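Local structure of molinate hydrolase (Gulosibacter molinativorax, 4UB9) at residues A[97-102]-A[143-148]; A[178-183]-A[203-208]. The protein hydrolyses the thiocarbamate herbicide molinate and is a zinc-binding member of the amidohydrolase family. One frame throughout, in Å; residues are numbered along the deposited sequence.

Contact 1: residues A[97-102]-A[143-148]; sequences NVHLLD and DTWNAL
Val98 and Asp143 form a parallel bridge between strands 97-98 and 138-143, and Thr144 N continues the pairing by donating to Val98 O at 3.3 Å; the same oxygen receives a CA-H...O contact from Asp143 CA. From here on the work is done by one carboxylate. The CG of Asp143 stands opposite its own backbone N (chi1 -178°), which brings OD2 beside Leu100. OD2 is gripped twice, by Leu100 N at 3.0 Å, with an N-H...O angle of 169°, and by Asn146 ND2 at 2.7 Å; the two donors arrive from opposite faces of the carboxylate plane. OD1 turns back to its own chain and takes Trp145 N at 3.0 Å, closing an Asx turn. Asn146 is held at both ends of its amide, since OD1 accepts from Ala147 N on a lone pair in the carbonyl plane, while the CG and CD1 of Leu101 pack against that oxygen. An alanine in place of Asp143 would probably leave Leu100 N, Trp145 N and Asn146 ND2 without their acceptor, and the Asn146 amide held only through its oxygen. Nearby, CD2 of His99 points its ring edge at Trp145 O, 3.0 Å away, and His99 NE2 lies 3.5 Å from Trp145 CB; ND1 has a weak hydrogen bond to Asp373 O. Asn97 ND2 donates to Asp373 OD1, and the Asn97 side chain lies about 6 Å from the bound zinc ion. Three N-H donors, and no salt bridge between the two segments, suggest that the Asp143 carboxylate is probably stabilised mainly by amide dipoles; the pairing joins two loops that follow barrel strands, near the zinc.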
ATOM      1  N   ASN A  97     -29.474   2.045  17.222  1.00 33.07           N
ATOM      2  CA  ASN A  97     -28.446   2.322  16.242  1.00 32.83           C
ATOM      3  C   ASN A  97     -28.121   1.152  15.363  1.00 30.25           C
ATOM      4  O   ASN A  97     -27.362   0.259  15.736  1.00 36.07           O
ATOM      5  CB  ASN A  97     -27.168   2.802  16.895  1.00 35.50           C
ATOM      6  CG  ASN A  97     -26.102   3.166  15.877  1.00 34.51           C
ATOM      7  OD1 ASN A  97     -26.406   3.496  14.745  1.00 38.49           O
ATOM      8  ND2 ASN A  97     -24.862   3.127  16.287  1.00 30.94           N
ATOM      9  N   VAL A  98     -28.667   1.201  14.168  1.00 29.11           N
ATOM     10  CA  VAL A  98     -28.318   0.263  13.107  1.00 30.84           C
ATOM     11  C   VAL A  98     -27.915   0.973  11.819  1.00 28.36           C
ATOM     12  O   VAL A  98     -28.074   2.179  11.668  1.00 30.74           O
ATOM     13  CB  VAL A  98     -29.503  -0.680  12.747  1.00 32.19           C
ATOM     14  CG1 VAL A  98     -30.027  -1.361  13.984  1.00 34.42           C
ATOM     15  CG2 VAL A  98     -30.610   0.090  12.043  1.00 35.38           C
ATOM     16  N   HIS A  99     -27.415   0.188  10.873  1.00 29.11           N
ATOM     17  CA  HIS A  99     -27.119   0.666   9.524  1.00 30.44           C
ATOM     18  C   HIS A  99     -27.656  -0.341   8.515  1.00 32.93           C
ATOM     19  O   HIS A  99     -27.123  -1.442   8.340  1.00 35.87           O
ATOM     20  CB  HIS A  99     -25.639   0.873   9.351  1.00 29.82           C
ATOM     21  CG  HIS A  99     -25.075   1.852  10.326  1.00 31.97           C
ATOM     22  ND1 HIS A  99     -24.119   1.521  11.260  1.00 36.22           N
ATOM     23  CD2 HIS A  99     -25.344   3.159  10.524  1.00 33.22           C
ATOM     24  CE1 HIS A  99     -23.834   2.576  12.002  1.00 33.63           C
ATOM     25  NE2 HIS A  99     -24.552   3.587  11.567  1.00 33.97           N
ATOM     26  N   LEU A 100     -28.707   0.076   7.833  1.00 30.07           N
ATOM     27  CA  LEU A 100     -29.447  -0.775   6.928  1.00 31.79           C
ATOM     28  C   LEU A 100     -28.776  -0.959   5.547  1.00 35.42           C
ATOM     29  O   LEU A 100     -29.128  -1.885   4.809  1.00 33.05           O
ATOM     30  CB  LEU A 100     -30.882  -0.268   6.785  1.00 34.16           C
ATOM     31  CG  LEU A 100     -31.614  -0.270   8.157  1.00 36.49           C
ATOM     32  CD1 LEU A 100     -32.996   0.346   8.066  1.00 39.96           C
ATOM     33  CD2 LEU A 100     -31.752  -1.683   8.757  1.00 36.67           C
ATOM     34  N   LEU A 101     -27.838  -0.063   5.209  1.00 33.59           N
ATOM     35  CA  LEU A 101     -26.728  -0.386   4.305  1.00 35.22           C
ATOM     36  C   LEU A 101     -25.534  -0.541   5.227  1.00 40.99           C
ATOM     37  O   LEU A 101     -25.246   0.353   6.029  1.00 52.18           O
ATOM     38  CB  LEU A 101     -26.465   0.717   3.290  1.00 36.00           C
ATOM     39  CG  LEU A 101     -27.519   0.936   2.197  1.00 38.27           C
ATOM     40  CD1 LEU A 101     -27.089   2.011   1.203  1.00 37.36           C
ATOM     41  CD2 LEU A 101     -27.779  -0.354   1.445  1.00 39.24           C
ATOM     42  N   ASP A 102     -24.828  -1.658   5.125  1.00 40.44           N
ATOM     43  CA  ASP A 102     -23.907  -2.102   6.192  1.00 37.00           C
ATOM     44  C   ASP A 102     -22.620  -1.304   6.275  1.00 34.57           C
ATOM     45  O   ASP A 102     -21.632  -1.581   5.617  1.00 33.99           O
ATOM     46  CB  ASP A 102     -23.562  -3.587   6.022  1.00 44.29           C
ATOM     47  CG  ASP A 102     -22.838  -4.162   7.225  1.00 46.10           C
ATOM     48  OD1 ASP A 102     -22.266  -3.397   8.054  1.00 50.57           O
ATOM     49  OD2 ASP A 102     -22.903  -5.391   7.370  1.00 53.73           O
ATOM     50  N   ASP A 143     -31.897   4.191  12.324  1.00 32.98           N
ATOM     51  CA  ASP A 143     -30.749   4.160  11.423  1.00 33.42           C
ATOM     52  C   ASP A 143     -29.985   5.488  11.451  1.00 35.59           C
ATOM     53  O   ASP A 143     -30.476   6.532  11.077  1.00 38.07           O
ATOM     54  CB  ASP A 143     -31.173   3.822  10.005  1.00 33.87           C
ATOM     55  CG  ASP A 143     -29.986   3.734   9.036  1.00 36.76           C
ATOM     56  OD1 ASP A 143     -29.119   4.663   9.026  1.00 38.14           O
ATOM     57  OD2 ASP A 143     -29.934   2.762   8.243  1.00 37.31           O
ATOM     58  N   THR A 144     -28.745   5.369  11.834  1.00 33.65           N
ATOM     59  CA  THR A 144     -27.908   6.481  12.282  1.00 33.37           C
ATOM     60  C   THR A 144     -26.888   6.936  11.212  1.00 33.15           C
ATOM     61  O   THR A 144     -26.205   7.948  11.343  1.00 35.25           O
ATOM     62  CB  THR A 144     -27.262   5.943  13.565  1.00 35.72           C
ATOM     63  OG1 THR A 144     -28.010   6.403  14.704  1.00 39.30           O
ATOM     64  CG2 THR A 144     -25.908   6.241  13.687  1.00 33.11           C
ATOM     65  N   TRP A 145     -26.810   6.162  10.144  1.00 30.59           N
ATOM     66  CA  TRP A 145     -25.955   6.454   9.007  1.00 34.56           C
ATOM     67  C   TRP A 145     -26.324   5.575   7.821  1.00 36.31           C
ATOM     68  O   TRP A 145     -26.260   4.347   7.870  1.00 35.86           O
ATOM     69  CB  TRP A 145     -24.459   6.252   9.287  1.00 35.01           C
ATOM     70  CG  TRP A 145     -23.583   6.613   8.065  1.00 35.90           C
ATOM     71  CD1 TRP A 145     -23.222   7.859   7.666  1.00 38.09           C
ATOM     72  CD2 TRP A 145     -23.026   5.724   7.117  1.00 36.40           C
ATOM     73  NE1 TRP A 145     -22.463   7.803   6.538  1.00 35.47           N
ATOM     74  CE2 TRP A 145     -22.309   6.496   6.189  1.00 38.13           C
ATOM     75  CE3 TRP A 145     -23.040   4.346   6.975  1.00 39.69           C
ATOM     76  CZ2 TRP A 145     -21.617   5.937   5.127  1.00 39.43           C
ATOM     77  CZ3 TRP A 145     -22.366   3.788   5.927  1.00 42.37           C
ATOM     78  CH2 TRP A 145     -21.667   4.584   5.006  1.00 43.20           C
ATOM     79  N   ASN A 146     -26.686   6.240   6.749  1.00 32.14           N
ATOM     80  CA  ASN A 146     -27.161   5.588   5.566  1.00 35.56           C
ATOM     81  C   ASN A 146     -27.197   6.616   4.461  1.00 36.07           C
ATOM     82  O   ASN A 146     -26.967   7.798   4.710  1.00 36.72           O
ATOM     83  CB  ASN A 146     -28.552   5.027   5.810  1.00 35.86           C
ATOM     84  CG  ASN A 146     -28.857   3.819   4.942  1.00 35.70           C
ATOM     85  OD1 ASN A 146     -28.505   3.768   3.761  1.00 36.87           O
ATOM     86  ND2 ASN A 146     -29.516   2.835   5.529  1.00 35.88           N
ATOM     87  N   ALA A 147     -27.509   6.162   3.256  1.00 33.76           N
ATOM     88  CA  ALA A 147     -27.738   7.056   2.124  1.00 33.78           C
ATOM     89  C   ALA A 147     -29.168   7.570   2.124  1.00 36.06           C
ATOM     90  O   ALA A 147     -30.128   6.795   2.106  1.00 37.31           O
ATOM     91  CB  ALA A 147     -27.453   6.360   0.829  1.00 35.21           C
ATOM     92  N   LEU A 148     -29.295   8.895   2.099  1.00 35.16           N
ATOM     93  CA  LEU A 148     -30.567   9.542   2.260  1.00 35.07           C
ATOM     94  C   LEU A 148     -31.634   9.067   1.296  1.00 35.23           C
ATOM     95  O   LEU A 148     -32.740   8.749   1.699  1.00 37.55           O
ATOM     96  CB  LEU A 148     -30.415  11.059   2.167  1.00 35.64           C
ATOM     97  CG  LEU A 148     -31.681  11.865   2.493  1.00 36.16           C
ATOM     98  CD1 LEU A 148     -32.211  11.620   3.904  1.00 35.39           C
ATOM     99  CD2 LEU A 148     -31.388  13.334   2.323  1.00 39.31           C
TER

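Contact 2: residues A[178-183]-A[203-208]; sequences GGPFTG and RMDAMF
Here a type I beta turn, 179-182, packs against helix 198-209 within the TIM-barrel amidohydrolase domain, in the long loop between strand 174-175 and that helix; a single hydrogen bond joins them, with apolar packing around it. Phe181 N donates to Asp205 OD1 at 2.8 Å, nearly straight at 160°, and meets the syn lone pair of that oxygen. The aspartate can reach it because its CG lies opposite the carbonyl carbon (chi1 -77°), which carries the carboxylate toward the turn. Pro180 slides past it in the opposite direction, with CD 3.3 Å from Asp205 OD1. Gly179 comes closest to the helix backbone, its CA 4.4 Å from that of Asp205; a CB there would run into OD1. Beyond the polar centre, Pro180 CD touches Phe208 CD2 at 3.6 Å, the two side chains crossing at about a right angle. Phe181 lies alongside Met204, and the edge of its ring receives Met204 CB in plane, 3.6 Å from CE2. Asp205 OD2 has its own mate in a salt bridge to Arg193, whose NE also bonds Phe181 O, so the arginine ties turn and helix together a second time. Leu115 of helix 111-118 covers both Phe181 and Met204, Tyr122 of helix 122-135 packs on Met204, and at the far end Phe208 stacks on Trp145 in the loop after strand 138-143.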
ATOM      1  N   GLY A 178     -16.956  11.970   5.939  1.00 29.18           N
ATOM      2  CA  GLY A 178     -16.851  11.554   4.531  1.00 32.97           C
ATOM      3  C   GLY A 178     -17.629  10.268   4.242  1.00 33.76           C
ATOM      4  O   GLY A 178     -18.067   9.566   5.150  1.00 35.59           O
ATOM      5  N   GLY A 179     -17.803  10.002   2.961  1.00 31.79           N
ATOM      6  CA  GLY A 179     -18.491   8.816   2.481  1.00 31.25           C
ATOM      7  C   GLY A 179     -17.556   7.618   2.522  1.00 31.01           C
ATOM      8  O   GLY A 179     -16.396   7.727   2.937  1.00 28.33           O
ATOM      9  N   PRO A 180     -18.057   6.471   2.084  1.00 29.02           N
ATOM     10  CA  PRO A 180     -17.343   5.180   2.226  1.00 30.46           C
ATOM     11  C   PRO A 180     -16.077   5.053   1.415  1.00 31.33           C
ATOM     12  O   PRO A 180     -15.292   4.155   1.684  1.00 30.71           O
ATOM     13  CB  PRO A 180     -18.369   4.143   1.773  1.00 28.60           C
ATOM     14  CG  PRO A 180     -19.345   4.922   0.924  1.00 31.54           C
ATOM     15  CD  PRO A 180     -19.398   6.299   1.510  1.00 30.05           C
ATOM     16  N   PHE A 181     -15.830   5.934   0.455  1.00 31.63           N
ATOM     17  CA  PHE A 181     -14.552   5.841  -0.309  1.00 30.76           C
ATOM     18  C   PHE A 181     -13.628   7.034  -0.015  1.00 30.56           C
ATOM     19  O   PHE A 181     -12.810   7.441  -0.789  1.00 32.31           O
ATOM     20  CB  PHE A 181     -14.826   5.586  -1.754  1.00 29.02           C
ATOM     21  CG  PHE A 181     -15.617   4.341  -1.942  1.00 32.91           C
ATOM     22  CD1 PHE A 181     -15.071   3.128  -1.565  1.00 33.07           C
ATOM     23  CD2 PHE A 181     -16.946   4.381  -2.360  1.00 29.33           C
ATOM     24  CE1 PHE A 181     -15.825   1.968  -1.659  1.00 32.93           C
ATOM     25  CE2 PHE A 181     -17.682   3.232  -2.442  1.00 30.33           C
ATOM     26  CZ  PHE A 181     -17.114   2.025  -2.099  1.00 30.16           C
ATOM     27  N   THR A 182     -13.694   7.405   1.231  1.00 32.67           N
ATOM     28  CA  THR A 182     -13.054   8.559   1.808  1.00 34.69           C
ATOM     29  C   THR A 182     -12.090   8.034   2.891  1.00 35.05           C
ATOM     30  O   THR A 182     -12.081   6.865   3.215  1.00 37.27           O
ATOM     31  CB  THR A 182     -14.214   9.362   2.411  1.00 34.92           C
ATOM     32  OG1 THR A 182     -14.537  10.439   1.553  1.00 39.04           O
ATOM     33  CG2 THR A 182     -13.975   9.781   3.740  1.00 34.27           C
ATOM     34  N   GLY A 183     -11.290   8.910   3.452  1.00 33.95           N
ATOM     35  CA  GLY A 183     -10.382   8.555   4.549  1.00 32.60           C
ATOM     36  C   GLY A 183     -11.059   8.000   5.779  1.00 31.07           C
ATOM     37  O   GLY A 183     -10.463   7.233   6.569  1.00 33.92           O
ATOM     38  N   ARG A 203     -19.603   8.696  -7.141  1.00 30.80           N
ATOM     39  CA  ARG A 203     -21.077   8.567  -7.157  1.00 31.30           C
ATOM     40  C   ARG A 203     -21.582   7.993  -5.823  1.00 29.71           C
ATOM     41  O   ARG A 203     -22.600   8.411  -5.298  1.00 30.77           O
ATOM     42  CB  ARG A 203     -21.522   7.700  -8.351  1.00 32.71           C
ATOM     43  CG  ARG A 203     -23.041   7.517  -8.445  1.00 32.56           C
ATOM     44  CD  ARG A 203     -23.462   6.994  -9.777  1.00 30.23           C
ATOM     45  NE  ARG A 203     -23.137   5.575  -9.967  1.00 33.46           N
ATOM     46  CZ  ARG A 203     -22.235   5.084 -10.823  1.00 31.04           C
ATOM     47  NH1 ARG A 203     -21.429   5.870 -11.528  1.00 28.35           N
ATOM     48  NH2 ARG A 203     -22.088   3.766 -10.943  1.00 31.32           N
ATOM     49  N   MET A 204     -20.823   7.062  -5.267  1.00 30.49           N
ATOM     50  CA  MET A 204     -21.192   6.455  -3.989  1.00 32.52           C
ATOM     51  C   MET A 204     -20.986   7.420  -2.842  1.00 34.53           C
ATOM     52  O   MET A 204     -21.855   7.567  -1.970  1.00 36.21           O
ATOM     53  CB  MET A 204     -20.383   5.185  -3.713  1.00 32.94           C
ATOM     54  CG  MET A 204     -20.665   4.033  -4.661  1.00 35.95           C
ATOM     55  SD  MET A 204     -22.365   3.410  -4.595  1.00 35.74           S
ATOM     56  CE  MET A 204     -23.145   4.292  -5.940  1.00 35.37           C
ATOM     57  N   ASP A 205     -19.839   8.077  -2.816  1.00 29.17           N
ATOM     58  CA  ASP A 205     -19.637   9.101  -1.780  1.00 31.31           C
ATOM     59  C   ASP A 205     -20.757  10.157  -1.803  1.00 32.13           C
ATOM     60  O   ASP A 205     -21.235  10.598  -0.749  1.00 32.55           O
ATOM     61  CB  ASP A 205     -18.275   9.774  -1.932  1.00 32.00           C
ATOM     62  CG  ASP A 205     -17.135   8.868  -1.395  1.00 37.40           C
ATOM     63  OD1 ASP A 205     -17.455   7.868  -0.695  1.00 36.60           O
ATOM     64  OD2 ASP A 205     -15.939   9.158  -1.645  1.00 36.13           O
ATOM     65  N   ALA A 206     -21.163  10.582  -2.996  1.00 28.19           N
ATOM     66  CA  ALA A 206     -22.203  11.643  -3.095  1.00 29.94           C
ATOM     67  C   ALA A 206     -23.549  11.185  -2.569  1.00 28.81           C
ATOM     68  O   ALA A 206     -24.250  11.936  -1.896  1.00 30.04           O
ATOM     69  CB  ALA A 206     -22.343  12.121  -4.513  1.00 29.09           C
ATOM     70  N   MET A 207     -23.905   9.936  -2.791  1.00 31.38           N
ATOM     71  CA  MET A 207     -25.213   9.489  -2.262  1.00 32.58           C
ATOM     72  C   MET A 207     -25.227   9.285  -0.727  1.00 31.78           C
ATOM     73  O   MET A 207     -26.284   9.356  -0.098  1.00 34.23           O
ATOM     74  CB  MET A 207     -25.771   8.279  -3.014  1.00 36.65           C
ATOM     75  CG  MET A 207     -25.203   6.931  -2.657  1.00 42.59           C
ATOM     76  SD  MET A 207     -26.261   5.589  -3.278  1.00 46.91           S
ATOM     77  CE  MET A 207     -25.379   4.279  -2.401  1.00 46.52           C
ATOM     78  N   PHE A 208     -24.071   9.064  -0.110  1.00 28.69           N
ATOM     79  CA  PHE A 208     -24.002   9.066   1.361  1.00 31.03           C
ATOM     80  C   PHE A 208     -23.850  10.464   1.978  1.00 32.14           C
ATOM     81  O   PHE A 208     -24.483  10.785   2.984  1.00 36.15           O
ATOM     82  CB  PHE A 208     -22.874   8.149   1.865  1.00 29.92           C
ATOM     83  CG  PHE A 208     -23.223   6.703   1.777  1.00 30.54           C
ATOM     84  CD1 PHE A 208     -23.960   6.090   2.777  1.00 31.93           C
ATOM     85  CD2 PHE A 208     -22.884   5.971   0.659  1.00 29.82           C
ATOM     86  CE1 PHE A 208     -24.298   4.750   2.683  1.00 32.25           C
ATOM     87  CE2 PHE A 208     -23.222   4.646   0.554  1.00 30.44           C
ATOM     88  CZ  PHE A 208     -23.923   4.023   1.565  1.00 30.21           C
TER

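The centre of contact 1 lies about 8 Å from the centre of the chain and that of contact 2 about 21 Å from it, yet both are buried. They hold different elements: contact 1 joins two parallel strands and their following loops, contact 2 a loop turn and a helix. Each turns on an aspartate, Asp143 taking two backbone N-H groups and a side-chain amide, Asp205 one backbone N-H and an arginine amid more apolar packing. The centres of contacts 1 and 2 are about 14 Å apart. Helix 198-209 bridges them: Ala147 CB lies 3.3 Å from Met207 O, and the Phe208 ring also borders Asn146 and Ala147.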